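Local coordinates for protein glutathione transferase (Phanerochaete chrysosporium, PDB 4F0C) that binds glutathione in its oxidized disulfide form and probably conjugates reduced glutathione to electrophilic compounds, as other glutathione transferases do, at residues Ile77-Val82 with Leu166-Ile171; Ser172-Asn177 with Ala206-Pro211. All coordinates share one frame; numbering follows the deposited sequence.

Contact 1: residues Ile77-Val82 with Leu166-Ile171; sequences ILLYIV and LTIADI
I168 reaches across from the first turn of one helix to L78, L79 and V82 of another helix, a compact example of one branched side chain joining two domains. From CB the chain divides. CG2 goes to V82, whose CG1 it meets at 3.6 Å, the two side chains pointing tip to tip. The other branch, CG1, sits between the backbone N and the carbonyl carbon (chi1 49°) and then extends (chi2 162°), which carries CD1 to the surface of the opposing helix. There CD1 lies 3.7 Å from V82 CG2 and 3.9 Å from L78 CB, with L78 O at 3.8 Å, so this methyl rests partly on backbone. CD1 also meets L79 CD2 at 3.9 Å, where the two side chains cross at about a right angle. No hydrogen bond spans the contact.

I168 directly follows T167, the N-cap residue of a capping box. A169 N donates to T167 OG1 at 3.1 Å. T167 N donates to D170 OD2 at 3.0 Å, and OD2 accepts through its anti lone pair, the one turned away from OD1. D170 OD1 is held in turn by W203 NE1 and L161 N. This N-capping box is a known feature of the GST fold.

Helix 74-85 belongs to the thioredoxin-like domain and helix 168-172 to the all-helical domain; M102 and L106 of helix 96-126 also pack on I168, while I81 turns to helix 18-28.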
ATOM      1  N   ILE A  77      -9.498   3.694   5.468  1.00  6.95           N
ATOM      2  CA  ILE A  77     -10.361   4.656   6.159  1.00  9.64           C
ATOM      3  C   ILE A  77     -10.970   5.680   5.183  1.00 10.87           C
ATOM      4  O   ILE A  77     -12.183   5.986   5.264  1.00  8.90           O
ATOM      5  CB  ILE A  77      -9.584   5.383   7.291  1.00  7.43           C
ATOM      6  CG1 ILE A  77      -9.173   4.363   8.364  1.00  8.94           C
ATOM      7  CG2 ILE A  77     -10.438   6.514   7.939  1.00  7.81           C
ATOM      8  CD1 ILE A  77      -8.187   4.932   9.376  1.00 10.18           C
ATOM      9  N   LEU A  78     -10.149   6.186   4.258  1.00  6.87           N
ATOM     10  CA  LEU A  78     -10.663   7.129   3.255  1.00  9.92           C
ATOM     11  C   LEU A  78     -11.787   6.485   2.436  1.00  9.33           C
ATOM     12  O   LEU A  78     -12.815   7.117   2.216  1.00  8.77           O
ATOM     13  CB  LEU A  78      -9.565   7.640   2.308  1.00  9.46           C
ATOM     14  CG  LEU A  78      -8.374   8.390   2.937  1.00  8.40           C
ATOM     15  CD1 LEU A  78      -7.278   8.705   1.880  1.00 10.24           C
ATOM     16  CD2 LEU A  78      -8.835   9.693   3.646  1.00  8.26           C
ATOM     17  N   LEU A  79     -11.583   5.244   2.004  1.00  8.96           N
ATOM     18  CA  LEU A  79     -12.600   4.517   1.249  1.00  6.70           C
ATOM     19  C   LEU A  79     -13.859   4.310   2.066  1.00  8.93           C
ATOM     20  O   LEU A  79     -14.961   4.456   1.541  1.00 10.93           O
ATOM     21  CB  LEU A  79     -12.030   3.170   0.736  1.00  7.14           C
ATOM     22  CG  LEU A  79     -11.085   3.401  -0.456  1.00  8.85           C
ATOM     23  CD1 LEU A  79     -10.132   2.203  -0.631  1.00 10.78           C
ATOM     24  CD2 LEU A  79     -11.905   3.640  -1.772  1.00 12.60           C
ATOM     25  N   TYR A  80     -13.697   3.937   3.335  1.00  7.25           N
ATOM     26  CA  TYR A  80     -14.835   3.706   4.228  1.00  7.54           C
ATOM     27  C   TYR A  80     -15.676   4.985   4.300  1.00 11.23           C
ATOM     28  O   TYR A  80     -16.895   4.959   4.118  1.00  9.21           O
ATOM     29  CB  TYR A  80     -14.363   3.335   5.647  1.00  9.43           C
ATOM     30  CG  TYR A  80     -15.500   3.260   6.689  1.00 11.26           C
ATOM     31  CD1 TYR A  80     -16.285   2.115   6.820  1.00 11.76           C
ATOM     32  CD2 TYR A  80     -15.771   4.351   7.521  1.00  8.44           C
ATOM     33  CE1 TYR A  80     -17.342   2.047   7.765  1.00 13.64           C
ATOM     34  CE2 TYR A  80     -16.837   4.311   8.460  1.00 11.93           C
ATOM     35  CZ  TYR A  80     -17.597   3.161   8.577  1.00 10.78           C
ATOM     36  OH  TYR A  80     -18.615   3.110   9.509  1.00 11.14           O
ATOM     37  N   ILE A  81     -15.007   6.101   4.544  1.00  8.08           N
ATOM     38  CA  ILE A  81     -15.721   7.359   4.709  1.00 10.62           C
ATOM     39  C   ILE A  81     -16.488   7.754   3.441  1.00 11.72           C
ATOM     40  O   ILE A  81     -17.668   8.163   3.513  1.00 10.00           O
ATOM     41  CB  ILE A  81     -14.772   8.482   5.135  1.00 10.84           C
ATOM     42  CG1 ILE A  81     -14.253   8.202   6.549  1.00 12.10           C
ATOM     43  CG2 ILE A  81     -15.526   9.853   5.125  1.00 11.67           C
ATOM     44  CD1 ILE A  81     -13.090   9.088   6.966  1.00 12.56           C
ATOM     45  N   VAL A  82     -15.851   7.651   2.272  1.00  8.46           N
ATOM     46  CA  VAL A  82     -16.586   8.041   1.057  1.00 11.94           C
ATOM     47  C   VAL A  82     -17.679   7.045   0.663  1.00 12.84           C
ATOM     48  O   VAL A  82     -18.720   7.456   0.125  1.00 10.29           O
ATOM     49  CB  VAL A  82     -15.695   8.383  -0.176  1.00 11.29           C
ATOM     50  CG1 VAL A  82     -14.790   9.590   0.139  1.00 11.77           C
ATOM     51  CG2 VAL A  82     -14.882   7.162  -0.658  1.00 11.59           C
ATOM     52  N   LEU A 166     -11.785  16.061  -8.483  1.00 12.40           N
ATOM     53  CA  LEU A 166     -11.072  15.846  -7.236  1.00 10.69           C
ATOM     54  C   LEU A 166     -11.662  14.633  -6.510  1.00 10.09           C
ATOM     55  O   LEU A 166     -12.882  14.552  -6.350  1.00 11.98           O
ATOM     56  CB  LEU A 166     -11.229  17.098  -6.361  1.00 10.45           C
ATOM     57  CG  LEU A 166     -10.828  16.930  -4.900  1.00 15.02           C
ATOM     58  CD1 LEU A 166      -9.329  16.778  -4.811  1.00 12.82           C
ATOM     59  CD2 LEU A 166     -11.303  18.168  -4.090  1.00 18.23           C
ATOM     60  N   THR A 167     -10.814  13.688  -6.083  1.00 10.14           N
ATOM     61  CA  THR A 167     -11.276  12.554  -5.251  1.00  9.15           C
ATOM     62  C   THR A 167     -10.280  12.253  -4.120  1.00  9.37           C
ATOM     63  O   THR A 167      -9.222  12.889  -4.016  1.00 10.31           O
ATOM     64  CB  THR A 167     -11.420  11.240  -6.066  1.00  7.83           C
ATOM     65  OG1 THR A 167     -10.121  10.811  -6.521  1.00 10.14           O
ATOM     66  CG2 THR A 167     -12.351  11.446  -7.284  1.00  8.50           C
ATOM     67  N   ILE A 168     -10.603  11.274  -3.286  1.00 10.89           N
ATOM     68  CA  ILE A 168      -9.673  10.851  -2.256  1.00 13.34           C
ATOM     69  C   ILE A 168      -8.365  10.313  -2.858  1.00  7.94           C
ATOM     70  O   ILE A 168      -7.360  10.277  -2.155  1.00  7.98           O
ATOM     71  CB  ILE A 168     -10.298   9.816  -1.284  1.00  6.25           C
ATOM     72  CG1 ILE A 168     -10.991   8.670  -2.071  1.00  8.57           C
ATOM     73  CG2 ILE A 168     -11.307  10.543  -0.374  1.00  7.19           C
ATOM     74  CD1 ILE A 168     -11.244   7.396  -1.186  1.00  8.33           C
ATOM     75  N   ALA A 169      -8.366   9.922  -4.139  1.00  8.05           N
ATOM     76  CA  ALA A 169      -7.079   9.518  -4.742  1.00  8.23           C
ATOM     77  C   ALA A 169      -6.112  10.695  -4.675  1.00 14.09           C
ATOM     78  O   ALA A 169      -4.982  10.526  -4.239  1.00  9.85           O
ATOM     79  CB  ALA A 169      -7.216   9.017  -6.176  1.00  7.51           C
ATOM     80  N   ASP A 170      -6.559  11.892  -5.063  1.00  9.06           N
ATOM     81  CA  ASP A 170      -5.680  13.067  -5.003  1.00  7.61           C
ATOM     82  C   ASP A 170      -5.358  13.418  -3.568  1.00 11.15           C
ATOM     83  O   ASP A 170      -4.195  13.690  -3.225  1.00  9.02           O
ATOM     84  CB  ASP A 170      -6.333  14.285  -5.695  1.00 10.20           C
ATOM     85  CG  ASP A 170      -6.849  13.945  -7.087  1.00 10.52           C
ATOM     86  OD1 ASP A 170      -6.021  13.946  -8.026  1.00  9.63           O
ATOM     87  OD2 ASP A 170      -8.057  13.627  -7.221  1.00 10.18           O
ATOM     88  N   ILE A 171      -6.390  13.410  -2.719  1.00  9.36           N
ATOM     89  CA  ILE A 171      -6.203  13.888  -1.351  1.00 13.17           C
ATOM     90  C   ILE A 171      -5.187  13.016  -0.616  1.00 10.18           C
ATOM     91  O   ILE A 171      -4.391  13.517   0.187  1.00 11.13           O
ATOM     92  CB  ILE A 171      -7.542  13.925  -0.575  1.00 14.00           C
ATOM     93  CG1 ILE A 171      -8.495  14.951  -1.224  1.00 13.62           C
ATOM     94  CG2 ILE A 171      -7.319  14.267   0.920  1.00 16.27           C
ATOM     95  CD1 ILE A 171      -9.925  14.878  -0.632  1.00 13.48           C
TER

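Contact 2: residues Ser172-Asn177 with Ala206-Pro211; sequences SFVIWN and ALITRP. With GDS (oxidized glutathione disulfide), chain B.
V174 divides its two methyls between neighbouring residues of the 206-211 segment: CG2 packs on L207 and CG1 on I208. The CG2 methyl is the more closely engaged, lying 3.6 Å from L207 CD1 and 3.7 Å from L207 CB. On the other branch, CG1 stands anti to the backbone N (chi1 172°) and comes within 3.8 Å of I208 CG2. The side chains cross obliquely in both pairs, and the interface is wholly apolar.

Two residues after V174, W176 reaches the oxidized glutathione disulfide. Its CZ2 and CH2 each lie 3.6 Å from the ligand's CB5. W176 NE1 is 3.5 Å from the carboxylate oxygen OE5 of the ligand. The indole N-H is hydrogen-bonded to N17 OD1, and N17 ND2 also bonds the ligand, so one asparagine links the tryptophan to the bound peptide. In the next shell, Q113 NE2 bonds F173 O, tying the beginning of this segment to helix 96-126, and F117 packs against W176.

At the far end, R210 makes a salt bridge through NE to E27 of helix 18-28, connecting this corner with the thioredoxin-like domain. Helix 174-184 lies within the all-helical domain, with helix 198-209 packed on it through V174, helices 96-126 and 134-155 meeting N177, and the ligand beside W176.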
ATOM      1  N   SER A 172      -5.194  11.720  -0.925  1.00  8.11           N
ATOM      2  CA  SER A 172      -4.349  10.759  -0.215  1.00 10.35           C
ATOM      3  C   SER A 172      -2.857  11.063  -0.349  1.00 10.47           C
ATOM      4  O   SER A 172      -2.078  10.681   0.517  1.00  8.38           O
ATOM      5  CB  SER A 172      -4.644   9.314  -0.700  1.00 11.42           C
ATOM      6  OG  SER A 172      -4.058   9.120  -1.987  1.00 11.20           O
ATOM      7  N   PHE A 173      -2.464  11.772  -1.414  1.00  8.19           N
ATOM      8  CA  PHE A 173      -1.050  12.082  -1.667  1.00  7.98           C
ATOM      9  C   PHE A 173      -0.560  13.352  -0.986  1.00 10.67           C
ATOM     10  O   PHE A 173       0.657  13.598  -0.932  1.00 10.06           O
ATOM     11  CB  PHE A 173      -0.779  12.276  -3.182  1.00  7.04           C
ATOM     12  CG  PHE A 173      -0.727  11.000  -3.971  1.00  7.92           C
ATOM     13  CD1 PHE A 173       0.486  10.392  -4.243  1.00  8.48           C
ATOM     14  CD2 PHE A 173      -1.886  10.432  -4.489  1.00  9.02           C
ATOM     15  CE1 PHE A 173       0.535   9.212  -4.988  1.00  8.54           C
ATOM     16  CE2 PHE A 173      -1.845   9.261  -5.227  1.00  7.94           C
ATOM     17  CZ  PHE A 173      -0.620   8.653  -5.498  1.00  8.91           C
ATOM     18  N   VAL A 174      -1.490  14.181  -0.514  1.00 10.65           N
ATOM     19  CA  VAL A 174      -1.141  15.547  -0.137  1.00 12.16           C
ATOM     20  C   VAL A 174      -0.139  15.596   1.013  1.00 17.89           C
ATOM     21  O   VAL A 174       0.881  16.282   0.909  1.00 12.30           O
ATOM     22  CB  VAL A 174      -2.402  16.378   0.215  1.00 10.33           C
ATOM     23  CG1 VAL A 174      -1.986  17.736   0.802  1.00 14.11           C
ATOM     24  CG2 VAL A 174      -3.243  16.582  -1.055  1.00 11.20           C
ATOM     25  N   ILE A 175      -0.418  14.879   2.109  1.00 13.77           N
ATOM     26  CA  ILE A 175       0.398  15.089   3.322  1.00 12.03           C
ATOM     27  C   ILE A 175       1.868  14.667   3.125  1.00 12.42           C
ATOM     28  O   ILE A 175       2.780  15.424   3.496  1.00 11.64           O
ATOM     29  CB  ILE A 175      -0.229  14.500   4.617  1.00 11.32           C
ATOM     30  CG1 ILE A 175       0.514  15.016   5.865  1.00 13.14           C
ATOM     31  CG2 ILE A 175      -0.281  12.951   4.574  1.00  8.54           C
ATOM     32  CD1 ILE A 175       0.284  16.511   6.178  1.00 12.79           C
ATOM     33  N   TRP A 176       2.102  13.515   2.489  1.00 12.23           N
ATOM     34  CA  TRP A 176       3.485  13.106   2.227  1.00 12.35           C
ATOM     35  C   TRP A 176       4.176  14.001   1.199  1.00 14.69           C
ATOM     36  O   TRP A 176       5.394  14.217   1.279  1.00 14.18           O
ATOM     37  CB  TRP A 176       3.571  11.646   1.790  1.00  8.53           C
ATOM     38  CG  TRP A 176       3.551  10.661   2.939  1.00 13.07           C
ATOM     39  CD1 TRP A 176       2.525   9.811   3.282  1.00  9.08           C
ATOM     40  CD2 TRP A 176       4.607  10.420   3.889  1.00 12.92           C
ATOM     41  NE1 TRP A 176       2.885   9.072   4.380  1.00 11.76           N
ATOM     42  CE2 TRP A 176       4.157   9.412   4.763  1.00 13.35           C
ATOM     43  CE3 TRP A 176       5.902  10.943   4.062  1.00 13.43           C
ATOM     44  CZ2 TRP A 176       4.939   8.927   5.814  1.00 12.53           C
ATOM     45  CZ3 TRP A 176       6.684  10.463   5.108  1.00 13.32           C
ATOM     46  CH2 TRP A 176       6.203   9.465   5.968  1.00 11.75           C
ATOM     47  N   ASN A 177       3.431  14.511   0.223  1.00 10.46           N
ATOM     48  CA  ASN A 177       4.061  15.446  -0.736  1.00 13.19           C
ATOM     49  C   ASN A 177       4.481  16.728  -0.059  1.00 13.74           C
ATOM     50  O   ASN A 177       5.540  17.285  -0.360  1.00 13.46           O
ATOM     51  CB  ASN A 177       3.170  15.733  -1.960  1.00 11.75           C
ATOM     52  CG  ASN A 177       3.193  14.592  -2.969  1.00 12.01           C
ATOM     53  OD1 ASN A 177       4.124  13.774  -2.977  1.00 12.47           O
ATOM     54  ND2 ASN A 177       2.190  14.540  -3.838  1.00 12.01           N
ATOM     55  N   ALA A 206      -3.109  23.430  -5.787  1.00 16.50           N
ATOM     56  CA  ALA A 206      -4.553  23.532  -5.827  1.00 19.38           C
ATOM     57  C   ALA A 206      -5.141  22.799  -4.600  1.00 20.12           C
ATOM     58  O   ALA A 206      -6.072  23.296  -3.964  1.00 18.00           O
ATOM     59  CB  ALA A 206      -5.110  22.976  -7.136  1.00 18.88           C
ATOM     60  N   LEU A 207      -4.546  21.664  -4.231  1.00 16.97           N
ATOM     61  CA  LEU A 207      -5.026  20.878  -3.093  1.00 12.70           C
ATOM     62  C   LEU A 207      -4.830  21.600  -1.767  1.00 15.59           C
ATOM     63  O   LEU A 207      -5.768  21.731  -0.987  1.00 14.93           O
ATOM     64  CB  LEU A 207      -4.350  19.485  -3.067  1.00 11.90           C
ATOM     65  CG  LEU A 207      -4.828  18.533  -4.171  1.00 14.26           C
ATOM     66  CD1 LEU A 207      -3.808  17.444  -4.494  1.00 11.16           C
ATOM     67  CD2 LEU A 207      -6.176  17.911  -3.751  1.00 16.36           C
ATOM     68  N   ILE A 208      -3.628  22.099  -1.507  1.00 16.16           N
ATOM     69  CA  ILE A 208      -3.349  22.670  -0.189  1.00 16.22           C
ATOM     70  C   ILE A 208      -3.979  24.048   0.004  1.00 16.06           C
ATOM     71  O   ILE A 208      -4.034  24.544   1.122  1.00 17.98           O
ATOM     72  CB  ILE A 208      -1.838  22.741   0.127  1.00 15.35           C
ATOM     73  CG1 ILE A 208      -1.125  23.726  -0.802  1.00 18.68           C
ATOM     74  CG2 ILE A 208      -1.192  21.338   0.054  1.00 12.86           C
ATOM     75  CD1 ILE A 208       0.366  23.891  -0.474  1.00 25.07           C
ATOM     76  N   THR A 209      -4.469  24.657  -1.074  1.00 18.18           N
ATOM     77  CA  THR A 209      -5.154  25.949  -0.925  1.00 22.02           C
ATOM     78  C   THR A 209      -6.663  25.788  -0.725  1.00 23.26           C
ATOM     79  O   THR A 209      -7.346  26.750  -0.398  1.00 19.78           O
ATOM     80  CB  THR A 209      -4.817  26.944  -2.084  1.00 22.46           C
ATOM     81  OG1 THR A 209      -5.202  26.366  -3.326  1.00 27.09           O
ATOM     82  CG2 THR A 209      -3.342  27.189  -2.139  1.00 23.76           C
ATOM     83  N   ARG A 210      -7.190  24.570  -0.887  1.00 15.59           N
ATOM     84  CA  ARG A 210      -8.572  24.311  -0.497  1.00 16.19           C
ATOM     85  C   ARG A 210      -8.724  24.544   1.019  1.00 17.00           C
ATOM     86  O   ARG A 210      -7.907  24.065   1.802  1.00 20.10           O
ATOM     87  CB  ARG A 210      -8.970  22.864  -0.813  1.00 17.79           C
ATOM     88  CG  ARG A 210      -9.062  22.524  -2.311  1.00 18.23           C
ATOM     89  CD  ARG A 210      -9.500  21.068  -2.484  1.00 19.65           C
ATOM     90  NE  ARG A 210     -10.827  20.838  -1.888  1.00 15.08           N
ATOM     91  CZ  ARG A 210     -11.973  21.155  -2.482  1.00 19.09           C
ATOM     92  NH1 ARG A 210     -11.960  21.745  -3.677  1.00 18.87           N
ATOM     93  NH2 ARG A 210     -13.131  20.899  -1.878  1.00 19.52           N
ATOM     94  N   PRO A 211      -9.786  25.253   1.437  1.00 20.44           N
ATOM     95  CA  PRO A 211      -9.907  25.662   2.842  1.00 19.47           C
ATOM     96  C   PRO A 211      -9.856  24.511   3.850  1.00 16.41           C
ATOM     97  O   PRO A 211      -9.195  24.666   4.881  1.00 16.58           O
ATOM     98  CB  PRO A 211     -11.270  26.369   2.880  1.00 24.79           C
ATOM     99  CG  PRO A 211     -11.378  26.990   1.514  1.00 31.82           C
ATOM    100  CD  PRO A 211     -10.803  25.911   0.588  1.00 22.97           C
TER
HETATM  101  N1  GDS B 301       0.184   2.009   5.758  1.00  7.86           N
HETATM  102  CA1 GDS B 301      -0.161   2.663   7.077  1.00 11.40           C
HETATM  103  C1  GDS B 301      -1.306   3.738   6.900  1.00 10.14           C
HETATM  104  OE1 GDS B 301      -1.360   4.409   5.826  1.00 11.70           O
HETATM  105  OE2 GDS B 301      -2.160   3.812   7.830  1.00 11.88           O
HETATM  106  CB1 GDS B 301       1.086   3.359   7.729  1.00  9.63           C
HETATM  107  CG1 GDS B 301       0.716   4.016   9.079  1.00 13.74           C
HETATM  108  CD1 GDS B 301       1.965   4.513   9.735  1.00 16.41           C
HETATM  109  O1  GDS B 301       3.084   4.438   9.256  1.00 14.96           O
HETATM  110  N2  GDS B 301       1.753   5.093  10.970  1.00 15.70           N
HETATM  111  CA2 GDS B 301       2.871   5.615  11.780  1.00 14.28           C
HETATM  112  C2  GDS B 301       2.935   4.891  13.103  1.00 14.39           C
HETATM  113  O2  GDS B 301       1.895   4.654  13.724  1.00 14.79           O
HETATM  114  CB2 GDS B 301       2.641   7.099  12.146  1.00 18.74           C
HETATM  115  SG2 GDS B 301       2.864   8.135  10.683  1.00 20.16           S
HETATM  116  N3  GDS B 301       4.163   4.609  13.586  1.00 17.08           N
HETATM  117  CA3 GDS B 301       4.284   3.962  14.863  1.00 23.21           C
HETATM  118  C3  GDS B 301       5.284   2.813  14.795  1.00 23.71           C
HETATM  119  OE3 GDS B 301       5.675   2.314  15.873  1.00 29.19           O
HETATM  120  OE4 GDS B 301       5.575   2.421  13.650  1.00 26.25           O
HETATM  121  N4  GDS B 301       5.102   5.042   7.322  1.00 16.15           N
HETATM  122  CA4 GDS B 301       5.201   4.427   5.990  1.00 11.59           C
HETATM  123  C4  GDS B 301       3.860   4.673   5.238  1.00 12.91           C
HETATM  124  OE5 GDS B 301       3.216   5.725   5.485  1.00 12.57           O
HETATM  125  OE6 GDS B 301       3.534   3.790   4.418  1.00 12.99           O
HETATM  126  C5  GDS B 301       6.202   5.602   7.923  1.00 19.18           C
HETATM  127  O5  GDS B 301       7.319   5.637   7.404  1.00 18.09           O
HETATM  128  CA5 GDS B 301       6.016   6.235   9.295  1.00 17.46           C
HETATM  129  N5  GDS B 301       7.284   6.172  10.076  1.00 16.28           N
HETATM  130  CB5 GDS B 301       5.586   7.690   9.080  1.00 18.22           C
HETATM  131  SG5 GDS B 301       4.990   8.426  10.650  1.00 20.81           S
HETATM  132  CA6 GDS B 301       8.646   2.968  12.302  1.00 24.53           C
HETATM  133  C6  GDS B 301       9.970   2.682  11.486  1.00 26.85           C
HETATM  134  OE7 GDS B 301      10.800   1.878  11.964  1.00 28.20           O
HETATM  135  OE8 GDS B 301      10.097   3.277  10.395  1.00 26.92           O
HETATM  136  N6  GDS B 301       8.398   1.887  13.256  1.00 24.14           N
HETATM  137  CB6 GDS B 301       8.819   4.354  12.992  1.00 20.34           C
HETATM  138  CG6 GDS B 301       8.674   5.530  12.014  1.00 18.60           C
HETATM  139  CD6 GDS B 301       7.317   5.502  11.322  1.00 22.20           C
HETATM  140  O6  GDS B 301       6.290   4.984  11.775  1.00 21.34           O

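Contact 1 joins the two domains and contact 2 lies within the helical one, yet they are continuous: helix 168-172 leads directly into helix 174-184, and the contact centres are 12 Å apart. L166 of contact 1 packs on two residues of the 206-211 segment, its CD1 3.5 Å from L207 CD2 and its CD2 3.5 Å from R210 CZ. L78 CD1 also meets S172 CB at 3.7 Å. Their relation to the glutathione site differs. The side chain of L78 stays about 8 Å from a bound disulfide, whereas contact 2 contributes W176 to the pocket itself.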